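Local coordinates for protein Hsp70/Hsp90 co-chaperone CNS1 (Saccharomyces cerevisiae, PDB 6HFM) that acts as a co-chaperone of Hsp90 and Hsp70, binding both and stimulating the Hsp70 ATPase, and is represented here by its C-terminal wheel domain, at residues R16-I21 / D123-E128; M105-G110 / P130-F135; T57-D62 / F88-K93. One frame throughout, in Å; residues are numbered along the deposited sequence.

Contact 1. Residues R16-I21 / D123-E128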
loop_
_atom_site.group_PDB
_atom_site.type_symbol
_atom_site.label_atom_id
_atom_site.label_comp_id
_atom_site.label_asym_id
_atom_site.label_seq_id
_atom_site.Cartn_x
_atom_site.Cartn_y
_atom_site.Cartn_z
ATOM N N ARG A 16 12.403 6.340 -10.170
ATOM C CA ARG A 16 12.145 5.497 -8.999
ATOM C C ARG A 16 11.659 4.067 -9.334
ATOM O O ARG A 16 11.356 3.297 -8.420
ATOM C CB ARG A 16 11.113 6.190 -8.099
ATOM C CG ARG A 16 11.616 7.438 -7.380
ATOM C CD ARG A 16 10.447 8.207 -6.798
ATOM N NE ARG A 16 10.815 9.251 -5.843
ATOM C CZ ARG A 16 11.299 10.452 -6.154
ATOM N NH1 ARG A 16 11.570 10.786 -7.417
ATOM N NH2 ARG A 16 11.562 11.321 -5.174
ATOM N N ASN A 17 11.566 3.737 -10.628
ATOM C CA ASN A 17 11.152 2.415 -11.119
ATOM C C ASN A 17 9.771 1.986 -10.604
ATOM O O ASN A 17 9.534 0.805 -10.364
ATOM C CB ASN A 17 12.216 1.363 -10.777
ATOM C CG ASN A 17 12.066 0.089 -11.594
ATOM O OD1 ASN A 17 11.666 0.130 -12.757
ATOM N ND2 ASN A 17 12.375 -1.048 -10.981
ATOM N N ILE A 18 8.858 2.949 -10.472
ATOM C CA ILE A 18 7.522 2.675 -9.917
ATOM C C ILE A 18 6.612 2.087 -11.000
ATOM O O ILE A 18 6.457 2.659 -12.088
ATOM C CB ILE A 18 6.877 3.940 -9.301
ATOM C CG1 ILE A 18 7.653 4.362 -8.054
ATOM C CG2 ILE A 18 5.411 3.696 -8.920
ATOM C CD1 ILE A 18 7.358 5.766 -7.577
ATOM N N THR A 19 6.025 0.938 -10.691
ATOM C CA THR A 19 4.987 0.327 -11.517
ATOM C C THR A 19 3.629 0.811 -10.996
ATOM O O THR A 19 3.385 0.747 -9.798
ATOM C CB THR A 19 5.061 -1.211 -11.398
ATOM O OG1 THR A 19 6.382 -1.657 -11.729
ATOM C CG2 THR A 19 4.052 -1.892 -12.313
ATOM N N ASN A 20 2.766 1.301 -11.888
ATOM C CA ASN A 20 1.391 1.672 -11.509
ATOM C C ASN A 20 0.386 0.811 -12.264
ATOM O O ASN A 20 0.453 0.695 -13.489
ATOM C CB ASN A 20 1.093 3.152 -11.771
ATOM C CG ASN A 20 -0.292 3.561 -11.288
ATOM O OD1 ASN A 20 -0.703 3.211 -10.175
ATOM N ND2 ASN A 20 -1.023 4.295 -12.122
ATOM N N ILE A 21 -0.552 0.227 -11.517
ATOM C CA ILE A 21 -1.619 -0.589 -12.087
ATOM C C ILE A 21 -2.946 0.146 -11.891
ATOM O O ILE A 21 -3.330 0.441 -10.762
ATOM C CB ILE A 21 -1.698 -1.975 -11.399
ATOM C CG1 ILE A 21 -0.392 -2.776 -11.591
ATOM C CG2 ILE A 21 -2.895 -2.782 -11.904
ATOM C CD1 ILE A 21 0.002 -3.061 -13.022
ATOM N N ASP A 123 11.982 2.042 -1.161
ATOM C CA ASP A 123 12.790 0.859 -1.469
ATOM C C ASP A 123 11.957 -0.316 -1.986
ATOM O O ASP A 123 12.386 -1.011 -2.904
ATOM C CB ASP A 123 13.652 0.455 -0.265
ATOM C CG ASP A 123 14.817 1.427 -0.017
ATOM O OD1 ASP A 123 15.030 2.368 -0.817
ATOM O OD2 ASP A 123 15.543 1.235 0.976
ATOM N N ILE A 124 10.761 -0.516 -1.426
ATOM C CA ILE A 124 9.854 -1.574 -1.903
ATOM C C ILE A 124 9.415 -1.341 -3.352
ATOM O O ILE A 124 9.443 -2.261 -4.165
ATOM C CB ILE A 124 8.624 -1.725 -0.976
ATOM C CG1 ILE A 124 9.068 -2.282 0.379
ATOM C CG2 ILE A 124 7.555 -2.632 -1.596
ATOM C CD1 ILE A 124 8.039 -2.136 1.478
ATOM N N LEU A 125 9.025 -0.111 -3.671
ATOM C CA LEU A 125 8.543 0.214 -5.021
ATOM C C LEU A 125 9.663 0.269 -6.071
ATOM O O LEU A 125 9.379 0.105 -7.259
ATOM C CB LEU A 125 7.763 1.540 -5.021
ATOM C CG LEU A 125 6.509 1.659 -4.134
ATOM C CD1 LEU A 125 5.911 3.056 -4.234
ATOM C CD2 LEU A 125 5.464 0.615 -4.469
ATOM N N LYS A 126 10.913 0.487 -5.644
ATOM C CA LYS A 126 12.047 0.618 -6.580
ATOM C C LYS A 126 12.582 -0.712 -7.127
ATOM O O LYS A 126 13.131 -0.745 -8.237
ATOM C CB LYS A 126 13.198 1.419 -5.941
ATOM C CG LYS A 126 14.334 1.746 -6.910
ATOM C CD LYS A 126 15.277 2.808 -6.367
ATOM C CE LYS A 126 16.401 3.106 -7.351
ATOM N NZ LYS A 126 15.918 3.776 -8.593
ATOM N N LYS A 127 12.440 -1.792 -6.365
ATOM C CA LYS A 127 13.010 -3.094 -6.765
ATOM C C LYS A 127 12.421 -3.589 -8.086
ATOM O O LYS A 127 11.212 -3.504 -8.300
ATOM C CB LYS A 127 12.762 -4.144 -5.683
ATOM C CG LYS A 127 13.531 -3.913 -4.399
ATOM C CD LYS A 127 13.294 -5.033 -3.397
ATOM C CE LYS A 127 13.852 -4.682 -2.027
ATOM N NZ LYS A 127 13.394 -5.638 -0.983
ATOM N N GLU A 128 13.281 -4.090 -8.976
ATOM C CA GLU A 128 12.823 -4.656 -10.247
ATOM C C GLU A 128 12.125 -5.992 -9.995
ATOM O O GLU A 128 11.098 -6.279 -10.603
ATOM C CB GLU A 128 13.991 -4.811 -11.237
ATOM C CG GLU A 128 13.624 -5.340 -12.626
ATOM C CD GLU A 128 12.608 -4.488 -13.382
ATOM O OE1 GLU A 128 12.497 -3.271 -13.116
ATOM O OE2 GLU A 128 11.920 -5.043 -14.265
HETATM O O HOH W 1 6.791 -0.318 -8.232
#

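Contact 2. Residues M105-G110 / P130-F135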
loop_
_atom_site.group_PDB
_atom_site.type_symbol
_atom_site.label_atom_id
_atom_site.label_comp_id
_atom_site.label_asym_id
_atom_site.label_seq_id
_atom_site.Cartn_x
_atom_site.Cartn_y
_atom_site.Cartn_z
ATOM N N MET A 105 1.663 -7.032 0.505
ATOM C CA MET A 105 1.368 -6.205 -0.657
ATOM C C MET A 105 1.257 -7.089 -1.889
ATOM O O MET A 105 1.929 -8.120 -1.985
ATOM C CB MET A 105 2.459 -5.152 -0.857
ATOM C CG MET A 105 2.544 -4.169 0.308
ATOM S SD MET A 105 3.852 -2.927 0.201
ATOM C CE MET A 105 3.131 -1.808 -0.988
ATOM N N GLU A 106 0.399 -6.677 -2.817
ATOM C CA GLU A 106 0.191 -7.402 -4.063
ATOM C C GLU A 106 1.339 -7.112 -5.034
ATOM O O GLU A 106 1.825 -5.978 -5.106
ATOM C CB GLU A 106 -1.153 -7.005 -4.675
ATOM C CG GLU A 106 -1.565 -7.803 -5.904
ATOM C CD GLU A 106 -2.942 -7.427 -6.436
ATOM O OE1 GLU A 106 -3.785 -6.905 -5.666
ATOM O OE2 GLU A 106 -3.193 -7.682 -7.633
ATOM N N THR A 107 1.768 -8.132 -5.779
ATOM C CA THR A 107 2.826 -7.973 -6.784
ATOM C C THR A 107 2.224 -7.816 -8.180
ATOM O O THR A 107 1.023 -8.008 -8.374
ATOM C CB THR A 107 3.796 -9.175 -6.780
ATOM O OG1 THR A 107 3.092 -10.369 -7.140
ATOM C CG2 THR A 107 4.435 -9.356 -5.417
ATOM N N LYS A 108 3.055 -7.483 -9.163
ATOM C CA LYS A 108 2.572 -7.342 -10.539
ATOM C C LYS A 108 1.956 -8.650 -11.056
ATOM O O LYS A 108 0.996 -8.619 -11.818
ATOM C CB LYS A 108 3.686 -6.866 -11.485
ATOM C CG LYS A 108 3.146 -6.385 -12.829
ATOM C CD LYS A 108 4.230 -5.864 -13.754
ATOM C CE LYS A 108 3.655 -5.547 -15.125
ATOM N NZ LYS A 108 4.703 -5.073 -16.070
ATOM N N ALA A 109 2.493 -9.790 -10.614
ATOM C CA ALA A 109 1.952 -11.103 -10.986
ATOM C C ALA A 109 0.569 -11.409 -10.392
ATOM O O ALA A 109 -0.091 -12.346 -10.834
ATOM C CB ALA A 109 2.935 -12.198 -10.592
ATOM N N GLY A 110 0.132 -10.634 -9.399
ATOM C CA GLY A 110 -1.123 -10.894 -8.690
ATOM C C GLY A 110 -0.950 -11.770 -7.460
ATOM O O GLY A 110 -1.945 -12.191 -6.854
ATOM N N PRO A 130 11.329 -8.393 -6.296
ATOM C CA PRO A 130 9.903 -8.488 -6.674
ATOM C C PRO A 130 9.282 -7.141 -7.053
ATOM O O PRO A 130 9.593 -6.118 -6.433
ATOM C CB PRO A 130 9.237 -9.031 -5.412
ATOM C CG PRO A 130 10.172 -8.698 -4.305
ATOM C CD PRO A 130 11.548 -8.652 -4.866
ATOM N N ASP A 131 8.407 -7.172 -8.058
ATOM C CA ASP A 131 7.779 -5.974 -8.616
ATOM C C ASP A 131 6.486 -5.699 -7.844
ATOM O O ASP A 131 5.491 -6.399 -8.031
ATOM C CB ASP A 131 7.504 -6.189 -10.115
ATOM C CG ASP A 131 7.141 -4.902 -10.861
ATOM O OD1 ASP A 131 7.013 -3.823 -10.241
ATOM O OD2 ASP A 131 6.984 -4.983 -12.104
ATOM N N VAL A 132 6.523 -4.687 -6.974
ATOM C CA VAL A 132 5.402 -4.332 -6.092
ATOM C C VAL A 132 4.832 -2.985 -6.565
ATOM O O VAL A 132 5.475 -1.948 -6.353
ATOM C CB VAL A 132 5.867 -4.230 -4.622
ATOM C CG1 VAL A 132 4.736 -3.775 -3.706
ATOM C CG2 VAL A 132 6.419 -5.573 -4.150
ATOM N N PRO A 133 3.632 -2.985 -7.195
ATOM C CA PRO A 133 3.106 -1.730 -7.751
ATOM C C PRO A 133 2.300 -0.835 -6.813
ATOM O O PRO A 133 1.786 -1.282 -5.780
ATOM C CB PRO A 133 2.177 -2.204 -8.893
ATOM C CG PRO A 133 2.367 -3.669 -9.007
ATOM C CD PRO A 133 2.852 -4.139 -7.682
ATOM N N LEU A 134 2.177 0.430 -7.214
ATOM C CA LEU A 134 1.056 1.263 -6.808
ATOM C C LEU A 134 -0.194 0.787 -7.553
ATOM O O LEU A 134 -0.111 0.256 -8.670
ATOM C CB LEU A 134 1.314 2.740 -7.125
ATOM C CG LEU A 134 2.457 3.454 -6.397
ATOM C CD1 LEU A 134 2.572 4.882 -6.911
ATOM C CD2 LEU A 134 2.246 3.440 -4.896
ATOM N N PHE A 135 -1.347 0.973 -6.910
ATOM C CA PHE A 135 -2.647 0.723 -7.518
ATOM C C PHE A 135 -3.392 2.053 -7.552
ATOM O O PHE A 135 -3.629 2.654 -6.506
ATOM C CB PHE A 135 -3.402 -0.370 -6.749
ATOM C CG PHE A 135 -2.852 -1.749 -6.997
ATOM C CD1 PHE A 135 -3.376 -2.552 -8.005
ATOM C CD2 PHE A 135 -1.769 -2.224 -6.268
ATOM C CE1 PHE A 135 -2.845 -3.810 -8.262
ATOM C CE2 PHE A 135 -1.233 -3.475 -6.525
ATOM C CZ PHE A 135 -1.770 -4.269 -7.525
HETATM O O HOH W 2 1.237 -3.548 -4.135
HETATM O O HOH W 3 6.769 -3.647 -14.434
#

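Contact 3. Residues T57-D62 / F88-K93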
loop_
_atom_site.group_PDB
_atom_site.type_symbol
_atom_site.label_atom_id
_atom_site.label_comp_id
_atom_site.label_asym_id
_atom_site.label_seq_id
_atom_site.Cartn_x
_atom_site.Cartn_y
_atom_site.Cartn_z
ATOM N N THR A 57 -9.366 -9.730 7.461
ATOM C CA THR A 57 -9.953 -10.619 8.481
ATOM C C THR A 57 -10.947 -9.903 9.417
ATOM O O THR A 57 -11.667 -10.568 10.168
ATOM C CB THR A 57 -8.877 -11.355 9.322
ATOM O OG1 THR A 57 -8.140 -10.425 10.129
ATOM C CG2 THR A 57 -7.916 -12.131 8.424
ATOM N N GLN A 58 -10.983 -8.566 9.374
ATOM C CA GLN A 58 -11.935 -7.758 10.149
ATOM C C GLN A 58 -13.005 -7.041 9.301
ATOM O O GLN A 58 -13.847 -6.330 9.863
ATOM C CB GLN A 58 -11.164 -6.721 10.974
ATOM C CG GLN A 58 -10.331 -7.311 12.101
ATOM C CD GLN A 58 -11.175 -7.775 13.279
ATOM O OE1 GLN A 58 -12.126 -7.105 13.679
ATOM N NE2 GLN A 58 -10.824 -8.926 13.844
ATOM N N ASP A 59 -12.986 -7.233 7.978
ATOM C CA ASP A 59 -13.869 -6.512 7.039
ATOM C C ASP A 59 -13.853 -4.998 7.282
ATOM O O ASP A 59 -14.889 -4.359 7.484
ATOM C CB ASP A 59 -15.305 -7.065 7.086
ATOM C CG ASP A 59 -16.180 -6.581 5.920
ATOM O OD1 ASP A 59 -17.385 -6.636 6.040
ATOM O OD2 ASP A 59 -15.620 -6.122 4.889
ATOM N N GLU A 60 -12.652 -4.443 7.272
ATOM C CA GLU A 60 -12.450 -3.028 7.547
ATOM C C GLU A 60 -11.272 -2.542 6.732
ATOM O O GLU A 60 -10.449 -3.347 6.293
ATOM C CB GLU A 60 -12.184 -2.828 9.043
ATOM C CG GLU A 60 -12.124 -1.386 9.529
ATOM C CD GLU A 60 -13.410 -0.628 9.266
ATOM O OE1 GLU A 60 -14.296 -0.650 10.145
ATOM O OE2 GLU A 60 -13.541 -0.037 8.170
ATOM N N PHE A 61 -11.215 -1.233 6.512
ATOM C CA PHE A 61 -10.033 -0.601 5.932
ATOM C C PHE A 61 -9.896 0.845 6.395
ATOM O O PHE A 61 -10.873 1.467 6.823
ATOM C CB PHE A 61 -10.018 -0.718 4.389
ATOM C CG PHE A 61 -10.968 0.210 3.673
ATOM C CD1 PHE A 61 -10.494 1.352 3.025
ATOM C CD2 PHE A 61 -12.327 -0.078 3.605
ATOM C CE1 PHE A 61 -11.361 2.202 2.347
ATOM C CE2 PHE A 61 -13.200 0.769 2.927
ATOM C CZ PHE A 61 -12.717 1.908 2.297
ATOM N N ASP A 62 -8.665 1.348 6.332
ATOM C CA ASP A 62 -8.360 2.747 6.614
ATOM C C ASP A 62 -7.876 3.421 5.341
ATOM O O ASP A 62 -7.380 2.763 4.421
ATOM C CB ASP A 62 -7.249 2.873 7.663
ATOM C CG ASP A 62 -7.661 2.418 9.047
ATOM O OD1 ASP A 62 -8.863 2.371 9.366
ATOM O OD2 ASP A 62 -6.745 2.113 9.840
ATOM N N PHE A 88 -12.136 -2.567 15.200
ATOM C CA PHE A 88 -12.026 -4.022 15.046
ATOM C C PHE A 88 -12.980 -4.684 16.029
ATOM O O PHE A 88 -12.807 -4.551 17.241
ATOM C CB PHE A 88 -10.593 -4.511 15.294
ATOM C CG PHE A 88 -9.555 -3.826 14.445
ATOM C CD1 PHE A 88 -9.750 -3.650 13.077
ATOM C CD2 PHE A 88 -8.368 -3.368 15.013
ATOM C CE1 PHE A 88 -8.793 -3.018 12.301
ATOM C CE2 PHE A 88 -7.404 -2.738 14.237
ATOM C CZ PHE A 88 -7.618 -2.564 12.878
ATOM N N LYS A 89 -13.981 -5.388 15.500
ATOM C CA LYS A 89 -15.080 -5.929 16.312
ATOM C C LYS A 89 -15.349 -7.419 16.083
ATOM O O LYS A 89 -16.422 -7.914 16.431
ATOM C CB LYS A 89 -16.352 -5.121 16.041
ATOM C CG LYS A 89 -16.195 -3.641 16.329
ATOM C CD LYS A 89 -17.499 -2.898 16.136
ATOM C CE LYS A 89 -17.266 -1.405 16.052
ATOM N NZ LYS A 89 -16.811 -0.997 14.692
ATOM N N LYS A 90 -14.368 -8.135 15.534
ATOM C CA LYS A 90 -14.509 -9.560 15.232
ATOM C C LYS A 90 -13.473 -10.382 15.969
ATOM O O LYS A 90 -12.525 -9.831 16.540
ATOM C CB LYS A 90 -14.352 -9.798 13.736
ATOM C CG LYS A 90 -15.359 -9.043 12.897
ATOM C CD LYS A 90 -15.263 -9.426 11.432
ATOM C CE LYS A 90 -16.643 -9.476 10.800
ATOM N NZ LYS A 90 -16.551 -9.490 9.321
ATOM N N GLU A 91 -13.674 -11.702 15.940
ATOM C CA GLU A 91 -12.719 -12.680 16.477
ATOM C C GLU A 91 -11.303 -12.379 16.004
ATOM O O GLU A 91 -11.067 -12.203 14.808
ATOM C CB GLU A 91 -13.093 -14.115 16.065
ATOM C CG GLU A 91 -13.972 -14.848 17.068
ATOM C CD GLU A 91 -14.480 -16.185 16.553
ATOM O OE1 GLU A 91 -13.758 -16.856 15.784
ATOM O OE2 GLU A 91 -15.609 -16.571 16.924
ATOM N N GLY A 92 -10.377 -12.312 16.956
ATOM C CA GLY A 92 -8.971 -12.037 16.665
ATOM C C GLY A 92 -8.563 -10.576 16.716
ATOM O O GLY A 92 -7.420 -10.263 16.400
ATOM N N LYS A 93 -9.477 -9.685 17.114
ATOM C CA LYS A 93 -9.178 -8.241 17.264
ATOM C C LYS A 93 -7.991 -7.931 18.188
ATOM O O LYS A 93 -7.268 -6.952 17.977
ATOM C CB LYS A 93 -10.417 -7.476 17.755
ATOM C CG LYS A 93 -10.967 -7.940 19.100
ATOM C CD LYS A 93 -12.160 -7.114 19.547
ATOM C CE LYS A 93 -12.910 -7.812 20.673
ATOM N NZ LYS A 93 -13.671 -6.855 21.519
HETATM O O HOH W 4 -8.946 -10.982 12.678
HETATM O O HOH W 5 -14.561 -5.110 12.381
#

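Contact 1. Residues R16-I21 / D123-E128
The amide of Asn17 reaches across to the end of helix 121-126 and uses both of its N-H groups there. With CG anti to the backbone N (chi1 -163°), the side chain turns toward 123-128 and sets Asn17 ND2 2.9 Å from the carbonyl O of Lys126. That bond is nearly straight (170° at the hydrogen), and the acceptor lies in the amide plane, although the donor stands above the plane of the carbonyl it meets. The second N-H goes to Glu128: Asn17 ND2 lies 3.1 Å from Glu128 OE1, which is met on its anti side. The Glu128 chain is bent at its second torsion, which curls the carboxylate back to the amide until the two flat groups are nearly coplanar, 27° apart.

Two helix ends are joined in this way. Asn17 is the positive-phi residue of a Schellman motif that closes helix 4-15, and its amide in turn meets the last residue of helix 121-126 and the loop beyond. The carbonyl oxygens of Asn17 and Leu125 approach to 3.2 Å, two acceptors with no proton between them. Both residues belong to the magnesium site, and the Asn17 side chain is about 4 Å from the ion, so the convergence is consistent with a shared cation offsetting the repulsion of the two dipoles.

Beside the amide, Lys126 runs its aliphatic part along the carbonyl O of Arg16, which takes a CA-H...O contact at 3.3 Å from Lys126 CA. The Arg16 guanidinium leads away, to Phe43 O and Glu69. Next to these polar contacts, Ile18 CG1 rests 4.1 Å from Leu125 CB. A water accepts from Thr19 N and donates to Leu125 O, tying the backbone on toward strand 20-21.

Contact 2. Residues M105-G110 / P130-F135
Glu106 and Phe135 meet at about a right angle, the extended acid chain passing the outer end of the ring. CG of Glu106 is anti to its own N (chi1 -174°), and the straight chain beyond lays CB, CG and the carboxylate past the ring in turn, with Glu106 CD 3.5 Å from Phe135 CZ. Carboxylate and ring planes are 41° apart. The acid's oxygens continue to Lys140, Arg164 and Arg165 in salt bridges, and Lys140 also makes a cation-pi contact with Phe135.

Pro133 brings its CD to 3.3 Å from Glu106 O. Val132 lies across Met105: the thioether bends at its last torsion and brings Met105 CE to 3.7 Å from Val132 CG1, while Ile124 of helix 121-126 touches both side chains.

The contact joins the end of strand 101-106, in the mixed sheet of the wheel domain, to the segment leading into strand 134-135. A type I turn from Thr107 to Gly110 follows the strand, and Lys108 N donates to Asp131 O at 2.9 Å (153° at the hydrogen). The extended Lys108 chain crosses the Asp131 side chain at a slant, Lys108 CD passing 3.3 Å from Asp131 OD2. Lys108 NZ and Asp131 OD2, 4.6 Å apart, stay short of a salt bridge, but a water accepts from Lys108 NZ at 3.0 Å and donates to Asp131 OD2 at 2.7 Å. Asp131 OD1 is hydrogen-bonded to Thr19 OG1, near the bound magnesium ion.

An alanine at Glu106 would take away the carboxylate and would probably leave Lys140, Arg164 and Arg165 without their shared mate. Held by three salt bridges, the buried acid is likely to be an anion, whereas the charged ends of Lys108 and Asp131 are probably coupled mainly through the bridging water.

Contact 3. Residues T57-D62 / F88-K93
Hydrogen bonds centre on the amide of Gln58, which faces the backbone of the turn at Lys90. Gln58 OE1 accepts from Lys90 N at 3.1 Å, the donor lying in the carbonyl plane on a lone pair. On the other side of the amide, Gln58 NE2 points at Lys90 O over 3.3 Å, a weak bond by its length although straight (173° at the hydrogen). The two bonds thus read both polar backbone atoms of one residue. The bend at the second torsion of Gln58 (chi2 -74°) folds the chain and lets the amide face Lys90.

The glutamine so binds a type II turn at its first residue, whose O also takes the turn's closing bond, from Lys93 N. Gly92 holds the third place there, with backbone angles that suit glycine.

Water adds a further bridge: one molecule accepts from Gln58 NE2 at 3.0 Å and from Thr57 OG1 at 2.7 Å, and donates to Glu91 O at 3.2 Å.

Van der Waals contacts flank the amide. Phe88 crosses Gln58 at about a right angle, its ring plane 73° from the amide, and Phe88 CD1 approaches Gln58 CG at 3.8 Å. The ring is packed in turn against Tyr55, edge-to-face, and stacked with Phe96. Past Gln58 in the opposite direction slides Lys90, its CB 3.8 Å from Gln58 CD.

Charge plays a looser part, Lys90 NZ standing 4.4 Å from Asp59 OD1, beyond a salt bridge.

The segment 57-62 rounds the tip of the hairpin of strands 47-55 and 60-68, where Asp59 and Glu60 form a G1 bulge opposite Tyr55. A buried neutral amide, matched donor to acceptor, docks the loop after helix 73-82 onto this tip, and its polar needs are largely met by backbone and water, without the lysine ammonium groups.

How the contacts relate
Contacts 1 and 2 are neighbours, their centres about 9 Å apart, and they share a small two-stranded parallel sheet in which strand 20-21 pairs with strand 134-135. Thr19 is one link between them, through two probable hydrogen bonds: its OG1 lies 2.7 Å from Asp131 OD1 and its O 2.9 Å from Leu134 N. Leu125 CD2 also packs on Val132 O. The magnesium ion sits at this junction, coordinated by Asn17 and Leu125 of contact 1, with the Asp131 side chain of contact 2 about 3 Å from it. Contact 3 lies apart, its centre about 29 Å from that of contact 1 and about 24 Å from that of contact 2, connected to the latter through the mixed sheet.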